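Local coordinates for protein flagellin hook IN motif family (Aeromonas hydrophila subsp. hydrophila, PDB 6XI1) that probably serves as the extender region of a bacterial RTX adhesin, a chain of tandem beta-sandwich repeats with calcium ions bound at their junctions, at residues L43-G48 against T87-N92; G73-L78 against K104-T109; A131-S136 against L156-V161; K168-N173 against T215-D220. All coordinates share one frame; numbering follows the deposited sequence.

Contact 1 (L43-G48 against T87-N92); sequences LLTETG and TYNVDN
Strands 43-48 and 87-91 pair antiparallel in the first beta-sandwich repeat, joined by a backbone ladder with side chains meeting on both faces. Leu-44 and Val-90 form one hydrogen-bonded pair, with Leu-44 N to Val-90 O at 2.9 Å; Glu-46 and Tyr-88 form the next, where Tyr-88 N reaches Glu-46 O at 2.7 Å. Between these rungs lies the non-hydrogen-bonded pair Thr-45 and Asn-89, where Thr-45 CA comes 3.1 Å from Tyr-88 O in a CA-H...O contact. On the face of Leu-44, Glu-46, Tyr-88 and Val-90, Leu-44 CB packs on Val-90 CG1 at 3.8 Å. The Leu-44 methyl CD2 sits 3.4 Å from Asn-92 OD1. This face turns into the sandwich: Tyr-88 lies on Ile-122 and Ile-124 of strand 117-125, while Leu-44 and Glu-46 touch Val-35. The Glu-46 carboxylate leaves the ladder and accepts a bond from Ala-34 N. The other face carries Thr-45, Thr-47, Thr-87 and Asn-89, with Thr-47 CG2 alongside Thr-87 OG1 at 4.0 Å. At the strand end Leu-43 holds CG anti to its carbonyl carbon (chi1 -64°), which brings CD2 within 3.3 Å of Asp-91 OD1. Asn-92 ND2 hydrogen-bonds to OD1 of Asp-38, a calcium ligand.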
loop_
_atom_site.group_PDB
_atom_site.type_symbol
_atom_site.label_atom_id
_atom_site.label_comp_id
_atom_site.label_asym_id
_atom_site.label_seq_id
_atom_site.Cartn_x
_atom_site.Cartn_y
_atom_site.Cartn_z
ATOM N N LEU A 43 3.478 -44.516 -44.540
ATOM C CA LEU A 43 4.418 -44.435 -45.686
ATOM C C LEU A 43 4.042 -43.237 -46.543
ATOM O O LEU A 43 2.832 -42.916 -46.670
ATOM C CB LEU A 43 4.354 -45.703 -46.541
ATOM C CG LEU A 43 4.789 -47.017 -45.896
ATOM C CD1 LEU A 43 4.728 -48.143 -46.930
ATOM C CD2 LEU A 43 6.188 -46.928 -45.321
ATOM N N LEU A 44 5.073 -42.646 -47.148
ATOM C CA LEU A 44 4.971 -41.826 -48.366
ATOM C C LEU A 44 5.300 -42.766 -49.527
ATOM O O LEU A 44 6.309 -43.491 -49.437
ATOM C CB LEU A 44 5.952 -40.658 -48.299
ATOM C CG LEU A 44 5.978 -39.903 -46.965
ATOM C CD1 LEU A 44 6.816 -38.651 -47.107
ATOM C CD2 LEU A 44 4.563 -39.545 -46.497
ATOM N N THR A 45 4.470 -42.739 -50.559
ATOM C CA THR A 45 4.566 -43.698 -51.679
ATOM C C THR A 45 4.355 -42.934 -52.971
ATOM O O THR A 45 3.462 -42.034 -53.047
ATOM C CB THR A 45 3.561 -44.844 -51.527
ATOM O OG1 THR A 45 2.283 -44.230 -51.710
ATOM C CG2 THR A 45 3.589 -45.533 -50.188
ATOM N N GLU A 46 5.172 -43.277 -53.950
ATOM C CA GLU A 46 5.097 -42.746 -55.321
ATOM C C GLU A 46 5.283 -43.923 -56.284
ATOM O O GLU A 46 6.013 -44.872 -55.940
ATOM C CB GLU A 46 6.142 -41.654 -55.535
ATOM C CG GLU A 46 6.054 -41.014 -56.905
ATOM C CD GLU A 46 4.903 -40.039 -57.100
ATOM O OE1 GLU A 46 3.774 -40.348 -56.683
ATOM O OE2 GLU A 46 5.140 -38.968 -57.664
ATOM N N THR A 47 4.624 -43.846 -57.438
ATOM C CA THR A 47 4.660 -44.913 -58.465
ATOM C C THR A 47 4.868 -44.282 -59.835
ATOM O O THR A 47 4.580 -43.107 -60.031
ATOM C CB THR A 47 3.394 -45.785 -58.456
ATOM O OG1 THR A 47 2.348 -44.921 -58.902
ATOM C CG2 THR A 47 3.121 -46.432 -57.117
ATOM N N GLY A 48 5.385 -45.089 -60.751
ATOM C CA GLY A 48 5.556 -44.748 -62.163
ATOM C C GLY A 48 5.764 -46.023 -62.951
ATOM O O GLY A 48 6.054 -47.061 -62.331
ATOM N N THR A 87 7.630 -48.674 -57.567
ATOM C CA THR A 87 7.017 -48.125 -56.341
ATOM C C THR A 87 8.162 -47.594 -55.482
ATOM O O THR A 87 9.062 -48.366 -55.162
ATOM C CB THR A 87 6.203 -49.191 -55.602
ATOM O OG1 THR A 87 5.295 -49.700 -56.580
ATOM C CG2 THR A 87 5.473 -48.663 -54.382
ATOM N N TYR A 88 8.084 -46.320 -55.119
ATOM C CA TYR A 88 8.964 -45.719 -54.085
ATOM C C TYR A 88 8.184 -45.662 -52.768
ATOM O O TYR A 88 7.001 -45.238 -52.780
ATOM C CB TYR A 88 9.438 -44.339 -54.525
ATOM C CG TYR A 88 10.179 -43.600 -53.445
ATOM C CD1 TYR A 88 11.553 -43.753 -53.291
ATOM C CD2 TYR A 88 9.504 -42.767 -52.571
ATOM C CE1 TYR A 88 12.248 -43.048 -52.316
ATOM C CE2 TYR A 88 10.185 -42.096 -51.562
ATOM C CZ TYR A 88 11.561 -42.214 -51.453
ATOM O OH TYR A 88 12.248 -41.525 -50.480
ATOM N N ASN A 89 8.834 -46.096 -51.685
ATOM C CA ASN A 89 8.288 -46.049 -50.302
ATOM C C ASN A 89 9.340 -45.421 -49.379
ATOM O O ASN A 89 10.510 -45.752 -49.518
ATOM C CB ASN A 89 7.913 -47.433 -49.765
ATOM C CG ASN A 89 6.674 -47.988 -50.426
ATOM O OD1 ASN A 89 5.644 -47.324 -50.512
ATOM N ND2 ASN A 89 6.782 -49.191 -50.944
ATOM N N VAL A 90 8.917 -44.510 -48.509
ATOM C CA VAL A 90 9.772 -44.014 -47.392
ATOM C C VAL A 90 8.890 -43.852 -46.154
ATOM O O VAL A 90 7.729 -43.391 -46.294
ATOM C CB VAL A 90 10.539 -42.733 -47.787
ATOM C CG1 VAL A 90 9.602 -41.563 -48.046
ATOM C CG2 VAL A 90 11.592 -42.352 -46.749
ATOM N N ASP A 91 9.411 -44.261 -44.989
ATOM C CA ASP A 91 8.749 -44.024 -43.680
ATOM C C ASP A 91 8.600 -42.510 -43.494
ATOM O O ASP A 91 9.628 -41.815 -43.484
ATOM C CB ASP A 91 9.541 -44.638 -42.528
ATOM C CG ASP A 91 9.501 -46.160 -42.487
ATOM O OD1 ASP A 91 8.511 -46.739 -42.971
ATOM O OD2 ASP A 91 10.465 -46.749 -41.993
ATOM N N ASN A 92 7.370 -42.030 -43.365
ATOM C CA ASN A 92 7.077 -40.613 -43.020
ATOM C C ASN A 92 7.886 -40.167 -41.786
ATOM O O ASN A 92 8.298 -39.000 -41.741
ATOM C CB ASN A 92 5.598 -40.428 -42.763
ATOM C CG ASN A 92 5.213 -38.972 -42.701
ATOM O OD1 ASN A 92 5.633 -38.170 -43.526
ATOM N ND2 ASN A 92 4.388 -38.645 -41.727
#

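Contact 2 (G73-L78 against K104-T109); sequences GALGSL and KVETFT
Glu-106 OE2 is gripped twice: by the backbone N of Leu-75 at 2.7 Å, on a nearly straight bond (172°) that arrives from above the carboxylate plane, and by Lys-104 NZ at 2.9 Å, which uses the anti lone pair and makes a salt bridge. The contact ties strand 103-111 of the beta-sandwich repeat to the loop that leads into strand 77-80. OE1 of Glu-106 takes the N-H of Gly-76 at 3.0 Å on its syn lone pair, and outside the two segments it is also bonded by Tyr-88 OH. Both oxygens are thus held, which fixes the rotation of a buried carboxylate, and the lysine and the surrounding N-H groups would be expected to favour its ionised form. The Lys-104 chain runs extended as far as CE and bends at its last torsion (chi4 -63°), turning NZ onto Gly-73 O at 2.8 Å as well as onto Glu-106. Leu-75 crosses this chain at about a right angle, with CD1 3.6 Å from Lys-104 CE. Farther along the strand the Phe-108 ring carries the contact. Ala-74 CB lies 4.2 Å from Phe-108 CZ, obliquely to the ring, and Gly-76 O meets the ring edge in its plane. Over one face of Phe-108 sits Leu-78 CB in a CH-pi contact, offset toward the rim and 3.5 Å from CG.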
loop_
_atom_site.group_PDB
_atom_site.type_symbol
_atom_site.label_atom_id
_atom_site.label_comp_id
_atom_site.label_asym_id
_atom_site.label_seq_id
_atom_site.Cartn_x
_atom_site.Cartn_y
_atom_site.Cartn_z
ATOM N N GLY A 73 22.859 -42.683 -48.931
ATOM C CA GLY A 73 22.090 -41.902 -47.948
ATOM C C GLY A 73 20.631 -41.728 -48.350
ATOM O O GLY A 73 19.964 -40.847 -47.775
ATOM N N ALA A 74 20.118 -42.566 -49.255
ATOM C CA ALA A 74 18.667 -42.700 -49.525
ATOM C C ALA A 74 17.983 -43.222 -48.269
ATOM O O ALA A 74 18.448 -44.208 -47.715
ATOM C CB ALA A 74 18.399 -43.648 -50.671
ATOM N N LEU A 75 16.882 -42.591 -47.873
ATOM C CA LEU A 75 16.007 -43.049 -46.771
ATOM C C LEU A 75 14.920 -43.983 -47.310
ATOM O O LEU A 75 14.426 -44.833 -46.545
ATOM C CB LEU A 75 15.368 -41.797 -46.168
ATOM C CG LEU A 75 16.369 -40.801 -45.576
ATOM C CD1 LEU A 75 15.644 -39.536 -45.147
ATOM C CD2 LEU A 75 17.105 -41.425 -44.402
ATOM N N GLY A 76 14.500 -43.767 -48.552
ATOM C CA GLY A 76 13.415 -44.563 -49.157
ATOM C C GLY A 76 13.983 -45.769 -49.886
ATOM O O GLY A 76 15.224 -45.964 -49.900
ATOM N N SER A 77 13.109 -46.552 -50.500
ATOM C CA SER A 77 13.521 -47.707 -51.332
ATOM C C SER A 77 12.601 -47.742 -52.548
ATOM O O SER A 77 11.469 -47.187 -52.472
ATOM C CB SER A 77 13.491 -48.972 -50.542
ATOM O OG SER A 77 12.174 -49.251 -50.086
ATOM N N LEU A 78 13.092 -48.291 -53.655
ATOM C CA LEU A 78 12.273 -48.444 -54.875
ATOM C C LEU A 78 12.314 -49.910 -55.319
ATOM O O LEU A 78 13.408 -50.476 -55.324
ATOM C CB LEU A 78 12.835 -47.488 -55.924
ATOM C CG LEU A 78 12.099 -47.490 -57.257
ATOM C CD1 LEU A 78 12.050 -46.102 -57.833
ATOM C CD2 LEU A 78 12.755 -48.465 -58.238
ATOM N N LYS A 104 14.871 -33.193 -50.401
ATOM C CA LYS A 104 15.898 -34.265 -50.418
ATOM C C LYS A 104 15.682 -35.094 -51.688
ATOM O O LYS A 104 14.547 -35.590 -51.887
ATOM C CB LYS A 104 15.786 -35.139 -49.175
ATOM C CG LYS A 104 16.852 -36.215 -49.055
ATOM C CD LYS A 104 16.622 -37.112 -47.904
ATOM C CE LYS A 104 17.865 -37.859 -47.483
ATOM N NZ LYS A 104 18.349 -38.748 -48.557
ATOM N N VAL A 105 16.714 -35.243 -52.512
ATOM C CA VAL A 105 16.572 -35.927 -53.836
ATOM C C VAL A 105 17.268 -37.269 -53.711
ATOM O O VAL A 105 18.417 -37.290 -53.228
ATOM C CB VAL A 105 17.115 -35.064 -54.984
ATOM C CG1 VAL A 105 17.177 -35.838 -56.287
ATOM C CG2 VAL A 105 16.263 -33.813 -55.146
ATOM N N GLU A 106 16.552 -38.350 -54.036
ATOM C CA GLU A 106 17.082 -39.722 -53.983
ATOM C C GLU A 106 16.921 -40.335 -55.371
ATOM O O GLU A 106 15.898 -40.060 -56.044
ATOM C CB GLU A 106 16.349 -40.557 -52.939
ATOM C CG GLU A 106 16.197 -39.852 -51.607
ATOM C CD GLU A 106 15.707 -40.729 -50.470
ATOM O OE1 GLU A 106 14.953 -41.703 -50.713
ATOM O OE2 GLU A 106 16.098 -40.439 -49.332
ATOM N N THR A 107 17.901 -41.134 -55.779
ATOM C CA THR A 107 17.913 -41.779 -57.120
ATOM C C THR A 107 18.017 -43.282 -56.955
ATOM O O THR A 107 18.652 -43.731 -56.029
ATOM C CB THR A 107 19.066 -41.285 -57.995
ATOM O OG1 THR A 107 20.217 -41.699 -57.271
ATOM C CG2 THR A 107 18.988 -39.804 -58.268
ATOM N N PHE A 108 17.378 -44.021 -57.856
ATOM C CA PHE A 108 17.380 -45.497 -57.847
ATOM C C PHE A 108 17.656 -45.956 -59.273
ATOM O O PHE A 108 17.097 -45.386 -60.235
ATOM C CB PHE A 108 16.082 -46.049 -57.274
ATOM C CG PHE A 108 15.795 -45.529 -55.893
ATOM C CD1 PHE A 108 15.251 -44.265 -55.711
ATOM C CD2 PHE A 108 16.119 -46.282 -54.783
ATOM C CE1 PHE A 108 15.025 -43.778 -54.433
ATOM C CE2 PHE A 108 15.869 -45.806 -53.503
ATOM C CZ PHE A 108 15.315 -44.560 -53.335
ATOM N N THR A 109 18.565 -46.911 -59.387
ATOM C CA THR A 109 19.014 -47.443 -60.691
ATOM C C THR A 109 18.270 -48.754 -60.922
ATOM O O THR A 109 18.317 -49.617 -60.043
ATOM C CB THR A 109 20.540 -47.576 -60.736
ATOM O OG1 THR A 109 21.064 -46.252 -60.627
ATOM C CG2 THR A 109 21.006 -48.217 -62.025
#

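Contact 3 (A131-S136 against L156-V161); sequences AVITGS and LSVTDV. With CA (calcium ion), chain Q.
Backbone bonds between strands 132-135 and 156-159 carry this antiparallel contact. Val-132 pairs with Thr-159, the N of Val-132 reaching Thr-159 O at 2.8 Å, and Thr-134 pairs with Ser-157, whose N meets Thr-134 O at 2.8 Å; each pair also has the reciprocal bond. CA-H...O contacts fill the steps between, as from Val-158 CA to Val-132 O at 3.3 Å. Apolar contacts gather on the face of Ile-133 and Val-158, which lie side by side and point the same way. With chi1 at 52°, Val-158 has CG2 anti to the backbone N, where that methyl packs against Ala-131 CB at 3.6 Å and Ile-133 CG1 at 4.0 Å. Leu-156 extends this layer through CD1, which faces Ile-133 CG2, while its CD2 lies 3.2 Å from Ser-136 O, a carbonyl bonded by Trp-192. On the face of Val-132, Thr-134, Ser-157 and Thr-159, Thr-159 OG1 sits 3.4 Å from Val-132 CB. At the end of the pairing Asp-160 chelates the calcium ion with both carboxylate oxygens, each at 2.5 Å. Asn-128, Asp-129, Asp-162, Glu-166 and Asp-220 complete this site at the open end of the hairpin formed by strands 132-142 and 149-159, at the junction between tandem cadherin-like repeats.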
loop_
_atom_site.group_PDB
_atom_site.type_symbol
_atom_site.label_atom_id
_atom_site.label_comp_id
_atom_site.label_asym_id
_atom_site.label_seq_id
_atom_site.Cartn_x
_atom_site.Cartn_y
_atom_site.Cartn_z
ATOM N N ALA A 131 7.420 -25.906 -33.254
ATOM C CA ALA A 131 8.333 -26.022 -32.095
ATOM C C ALA A 131 7.535 -26.506 -30.863
ATOM O O ALA A 131 6.310 -26.226 -30.751
ATOM C CB ALA A 131 9.024 -24.709 -31.844
ATOM N N VAL A 132 8.210 -27.207 -29.971
ATOM C CA VAL A 132 7.673 -27.646 -28.660
ATOM C C VAL A 132 8.369 -26.800 -27.586
ATOM O O VAL A 132 9.610 -26.932 -27.412
ATOM C CB VAL A 132 7.855 -29.153 -28.415
ATOM C CG1 VAL A 132 7.374 -29.554 -27.021
ATOM C CG2 VAL A 132 7.111 -29.941 -29.493
ATOM N N ILE A 133 7.602 -25.920 -26.960
ATOM C CA ILE A 133 8.124 -24.939 -25.961
ATOM C C ILE A 133 7.641 -25.335 -24.562
ATOM O O ILE A 133 6.425 -25.505 -24.360
ATOM C CB ILE A 133 7.735 -23.495 -26.305
ATOM C CG1 ILE A 133 8.202 -23.119 -27.712
ATOM C CG2 ILE A 133 8.319 -22.554 -25.255
ATOM C CD1 ILE A 133 7.602 -21.833 -28.280
ATOM N N THR A 134 8.572 -25.497 -23.641
ATOM C CA THR A 134 8.301 -25.953 -22.272
ATOM C C THR A 134 9.107 -25.065 -21.311
ATOM O O THR A 134 9.909 -24.202 -21.778
ATOM C CB THR A 134 8.651 -27.447 -22.116
ATOM O OG1 THR A 134 10.042 -27.541 -22.341
ATOM C CG2 THR A 134 7.975 -28.378 -23.095
ATOM N N GLY A 135 8.963 -25.305 -20.021
ATOM C CA GLY A 135 9.806 -24.662 -19.001
ATOM C C GLY A 135 8.979 -23.649 -18.244
ATOM O O GLY A 135 7.744 -23.776 -18.237
ATOM N N SER A 136 9.646 -22.660 -17.668
ATOM C CA SER A 136 9.045 -21.653 -16.772
ATOM C C SER A 136 8.270 -20.627 -17.580
ATOM O O SER A 136 8.913 -19.843 -18.303
ATOM C CB SER A 136 10.074 -21.010 -15.903
ATOM O OG SER A 136 9.423 -20.074 -15.067
ATOM N N LEU A 156 12.643 -20.733 -20.611
ATOM C CA LEU A 156 11.907 -21.607 -21.538
ATOM C C LEU A 156 12.921 -22.452 -22.302
ATOM O O LEU A 156 14.079 -22.040 -22.466
ATOM C CB LEU A 156 11.089 -20.789 -22.511
ATOM C CG LEU A 156 9.918 -20.039 -21.867
ATOM C CD1 LEU A 156 9.250 -19.167 -22.915
ATOM C CD2 LEU A 156 8.901 -21.031 -21.323
ATOM N N SER A 157 12.490 -23.583 -22.780
ATOM C CA SER A 157 13.359 -24.380 -23.664
ATOM C C SER A 157 12.490 -24.779 -24.849
ATOM O O SER A 157 11.235 -24.778 -24.752
ATOM C CB SER A 157 13.992 -25.551 -22.948
ATOM O OG SER A 157 12.974 -26.440 -22.577
ATOM N N VAL A 158 13.143 -24.990 -25.963
ATOM C CA VAL A 158 12.432 -25.267 -27.237
ATOM C C VAL A 158 13.149 -26.423 -27.937
ATOM O O VAL A 158 14.373 -26.375 -28.032
ATOM C CB VAL A 158 12.355 -23.996 -28.086
ATOM C CG1 VAL A 158 13.709 -23.319 -28.281
ATOM C CG2 VAL A 158 11.660 -24.279 -29.384
ATOM N N THR A 159 12.355 -27.344 -28.464
ATOM C CA THR A 159 12.762 -28.360 -29.448
ATOM C C THR A 159 11.995 -28.083 -30.728
ATOM O O THR A 159 10.855 -27.644 -30.655
ATOM C CB THR A 159 12.542 -29.764 -28.865
ATOM O OG1 THR A 159 11.159 -30.053 -28.674
ATOM C CG2 THR A 159 13.254 -29.936 -27.541
ATOM N N ASP A 160 12.587 -28.444 -31.855
ATOM C CA ASP A 160 11.959 -28.357 -33.186
ATOM C C ASP A 160 12.571 -29.443 -34.063
ATOM O O ASP A 160 13.735 -29.355 -34.398
ATOM C CB ASP A 160 12.160 -26.960 -33.784
ATOM C CG ASP A 160 11.228 -26.677 -34.929
ATOM O OD1 ASP A 160 11.093 -27.566 -35.834
ATOM O OD2 ASP A 160 10.712 -25.519 -34.977
ATOM N N VAL A 161 11.747 -30.384 -34.473
ATOM C CA VAL A 161 12.207 -31.563 -35.255
ATOM C C VAL A 161 12.741 -31.082 -36.591
ATOM O O VAL A 161 13.523 -31.816 -37.151
ATOM C CB VAL A 161 11.119 -32.631 -35.408
ATOM C CG1 VAL A 161 10.617 -33.119 -34.055
ATOM C CG2 VAL A 161 10.002 -32.172 -36.298
HETATM CA CA CA Q . 9.652 -26.032 -37.127
#

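Contact 4 (K168-N173 against T215-D220); sequences KFLAGN and TVASVD. With CA (calcium ion), chain Q; GOL (glycerol), chain C.
The two backbones meet at a single bridge between Phe-169 and Ser-218, whose CA atoms are 4.0 Å apart. Two hydrogen bonds flank it: Leu-170 N gives to Ala-217 O at 2.9 Å (156°), and Val-219 N gives to Lys-168 O at 3.0 Å on a more bent line (142°). Past Leu-170 the chains separate, and a glycerol, probably from the crystallisation liquor, lies between them. Its O3 takes the N-H of Ala-217 at 2.8 Å and gives to Leu-170 O at 2.6 Å, while O1 gives to Asn-173 O. Phe-169 swings its ring into the sandwich interior, with CE1 4.2 Å from Val-216 CG2, and there it also packs on Leu-156 and Val-158. Leu-170 runs alongside the other segment: its CG touches Ser-218 O at 3.6 Å, and its two methyl groups divide between Ala-217 CB and Val-219. With CG1 of Val-219 anti to the backbone N (chi1 164°), its CG2 stands beside that N and packs against Lys-168 CB. Beyond this, Asp-220 turns away from the 168-173 segment. Its OD2 binds the calcium ion, and OD1 accepts a bond from Thr-222 OG1, which helps orient the carboxylate. Asn-128, Asp-129, Asp-160, Asp-162 and Glu-166 also bind this ion, so 215-220 runs from a sandwich strand into a calcium site at the repeat junction, as in cadherin-like domains.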
loop_
_atom_site.group_PDB
_atom_site.type_symbol
_atom_site.label_atom_id
_atom_site.label_comp_id
_atom_site.label_asym_id
_atom_site.label_seq_id
_atom_site.Cartn_x
_atom_site.Cartn_y
_atom_site.Cartn_z
ATOM N N LYS A 168 15.295 -22.566 -31.461
ATOM C CA LYS A 168 15.863 -21.368 -30.825
ATOM C C LYS A 168 14.712 -20.362 -30.734
ATOM O O LYS A 168 13.768 -20.486 -31.552
ATOM C CB LYS A 168 16.906 -20.649 -31.697
ATOM C CG LYS A 168 18.155 -21.414 -32.080
ATOM C CD LYS A 168 19.241 -20.470 -32.582
ATOM C CE LYS A 168 19.439 -20.447 -34.079
ATOM N NZ LYS A 168 20.655 -21.203 -34.479
ATOM N N PHE A 169 14.795 -19.455 -29.778
ATOM C CA PHE A 169 13.836 -18.328 -29.714
ATOM C C PHE A 169 14.331 -17.225 -30.648
ATOM O O PHE A 169 15.569 -17.041 -30.777
ATOM C CB PHE A 169 13.657 -17.842 -28.282
ATOM C CG PHE A 169 12.936 -18.845 -27.434
ATOM C CD1 PHE A 169 11.551 -18.918 -27.451
ATOM C CD2 PHE A 169 13.649 -19.823 -26.765
ATOM C CE1 PHE A 169 10.901 -19.870 -26.676
ATOM C CE2 PHE A 169 12.996 -20.785 -26.017
ATOM C CZ PHE A 169 11.616 -20.809 -25.992
ATOM N N LEU A 170 13.393 -16.435 -31.174
ATOM C CA LEU A 170 13.694 -15.094 -31.710
ATOM C C LEU A 170 13.977 -14.225 -30.507
ATOM O O LEU A 170 13.056 -14.075 -29.623
ATOM C CB LEU A 170 12.526 -14.579 -32.541
ATOM C CG LEU A 170 12.224 -15.416 -33.778
ATOM C CD1 LEU A 170 10.988 -14.885 -34.508
ATOM C CD2 LEU A 170 13.447 -15.482 -34.695
ATOM N N ALA A 171 15.197 -13.710 -30.404
ATOM C CA ALA A 171 15.584 -12.881 -29.254
ATOM C C ALA A 171 14.852 -11.539 -29.361
ATOM O O ALA A 171 14.755 -10.993 -30.492
ATOM C CB ALA A 171 17.067 -12.694 -29.191
ATOM N N GLY A 172 14.397 -10.990 -28.242
ATOM C CA GLY A 172 13.753 -9.659 -28.251
ATOM C C GLY A 172 12.597 -9.588 -27.288
ATOM O O GLY A 172 12.546 -10.363 -26.348
ATOM N N ASN A 173 11.692 -8.636 -27.494
ATOM C CA ASN A 173 10.603 -8.377 -26.543
ATOM C C ASN A 173 9.481 -9.352 -26.803
ATOM O O ASN A 173 9.124 -9.581 -27.966
ATOM C CB ASN A 173 10.055 -6.940 -26.620
ATOM C CG ASN A 173 10.862 -5.992 -25.787
ATOM O OD1 ASN A 173 10.482 -5.629 -24.659
ATOM N ND2 ASN A 173 11.985 -5.600 -26.340
ATOM N N THR A 215 3.996 -12.675 -25.220
ATOM C CA THR A 215 4.066 -13.761 -26.213
ATOM C C THR A 215 5.450 -13.764 -26.827
ATOM O O THR A 215 5.847 -12.742 -27.397
ATOM C CB THR A 215 2.968 -13.632 -27.273
ATOM O OG1 THR A 215 1.764 -13.755 -26.509
ATOM C CG2 THR A 215 3.037 -14.720 -28.318
ATOM N N VAL A 216 6.152 -14.889 -26.711
ATOM C CA VAL A 216 7.485 -15.031 -27.370
ATOM C C VAL A 216 7.344 -16.011 -28.530
ATOM O O VAL A 216 6.334 -16.730 -28.565
ATOM C CB VAL A 216 8.544 -15.435 -26.341
ATOM C CG1 VAL A 216 8.722 -14.358 -25.286
ATOM C CG2 VAL A 216 8.259 -16.773 -25.723
ATOM N N ALA A 217 8.354 -16.102 -29.396
ATOM C CA ALA A 217 8.307 -16.961 -30.594
ATOM C C ALA A 217 9.635 -17.691 -30.808
ATOM O O ALA A 217 10.697 -17.111 -30.530
ATOM C CB ALA A 217 7.959 -16.161 -31.823
ATOM N N SER A 218 9.527 -18.915 -31.298
ATOM C CA SER A 218 10.680 -19.696 -31.818
ATOM C C SER A 218 10.947 -19.202 -33.239
ATOM O O SER A 218 10.119 -18.392 -33.791
ATOM C CB SER A 218 10.431 -21.163 -31.765
ATOM O OG SER A 218 9.352 -21.548 -32.582
ATOM N N VAL A 219 12.059 -19.644 -33.839
ATOM C CA VAL A 219 12.472 -19.233 -35.206
ATOM C C VAL A 219 11.316 -19.443 -36.201
ATOM O O VAL A 219 11.154 -18.580 -37.076
ATOM C CB VAL A 219 13.727 -20.022 -35.656
ATOM C CG1 VAL A 219 13.957 -19.935 -37.177
ATOM C CG2 VAL A 219 14.929 -19.563 -34.880
ATOM N N ASP A 220 10.605 -20.564 -36.150
ATOM C CA ASP A 220 9.568 -20.871 -37.176
ATOM C C ASP A 220 8.260 -20.106 -36.874
ATOM O O ASP A 220 7.282 -20.331 -37.613
ATOM C CB ASP A 220 9.335 -22.375 -37.337
ATOM C CG ASP A 220 8.555 -23.028 -36.213
ATOM O OD1 ASP A 220 8.161 -22.319 -35.260
ATOM O OD2 ASP A 220 8.341 -24.220 -36.308
HETATM CA CA CA Q . 9.652 -26.032 -37.127
HETATM C C1 GOL C . 10.861 -11.316 -30.506
HETATM O O1 GOL C . 10.883 -10.093 -29.837
HETATM C C2 GOL C . 9.727 -12.017 -29.886
HETATM O O2 GOL C . 8.939 -12.550 -30.944
HETATM C C3 GOL C . 10.249 -12.901 -28.770
HETATM O O3 GOL C . 10.489 -14.235 -29.142
#

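In the fold
Contacts 1 and 2 belong to one beta-sandwich repeat and contacts 3 and 4 to the next. The centres of contacts 1 and 2 are about 10 Å apart; strands 85-91 and 77-80 are sheet neighbours, joined by Ser-77 N and Asn-89 O at 2.9 Å. Contacts 3 and 4 have centres about 11 Å apart and supply Asp-160 and Asp-220 to the same calcium ion, so that OD2 of Asp-160 and OD2 of Asp-220 come within 3.0 Å of each other, their like charges probably offset by the metal. Phe-169 CZ reaches Leu-156 CB at 3.5 Å. Neither contact of the first repeat touches contact 3 or 4: contacts 1 and 3 come within about 9 Å at their nearest atoms, and calcium ions lie at the junction.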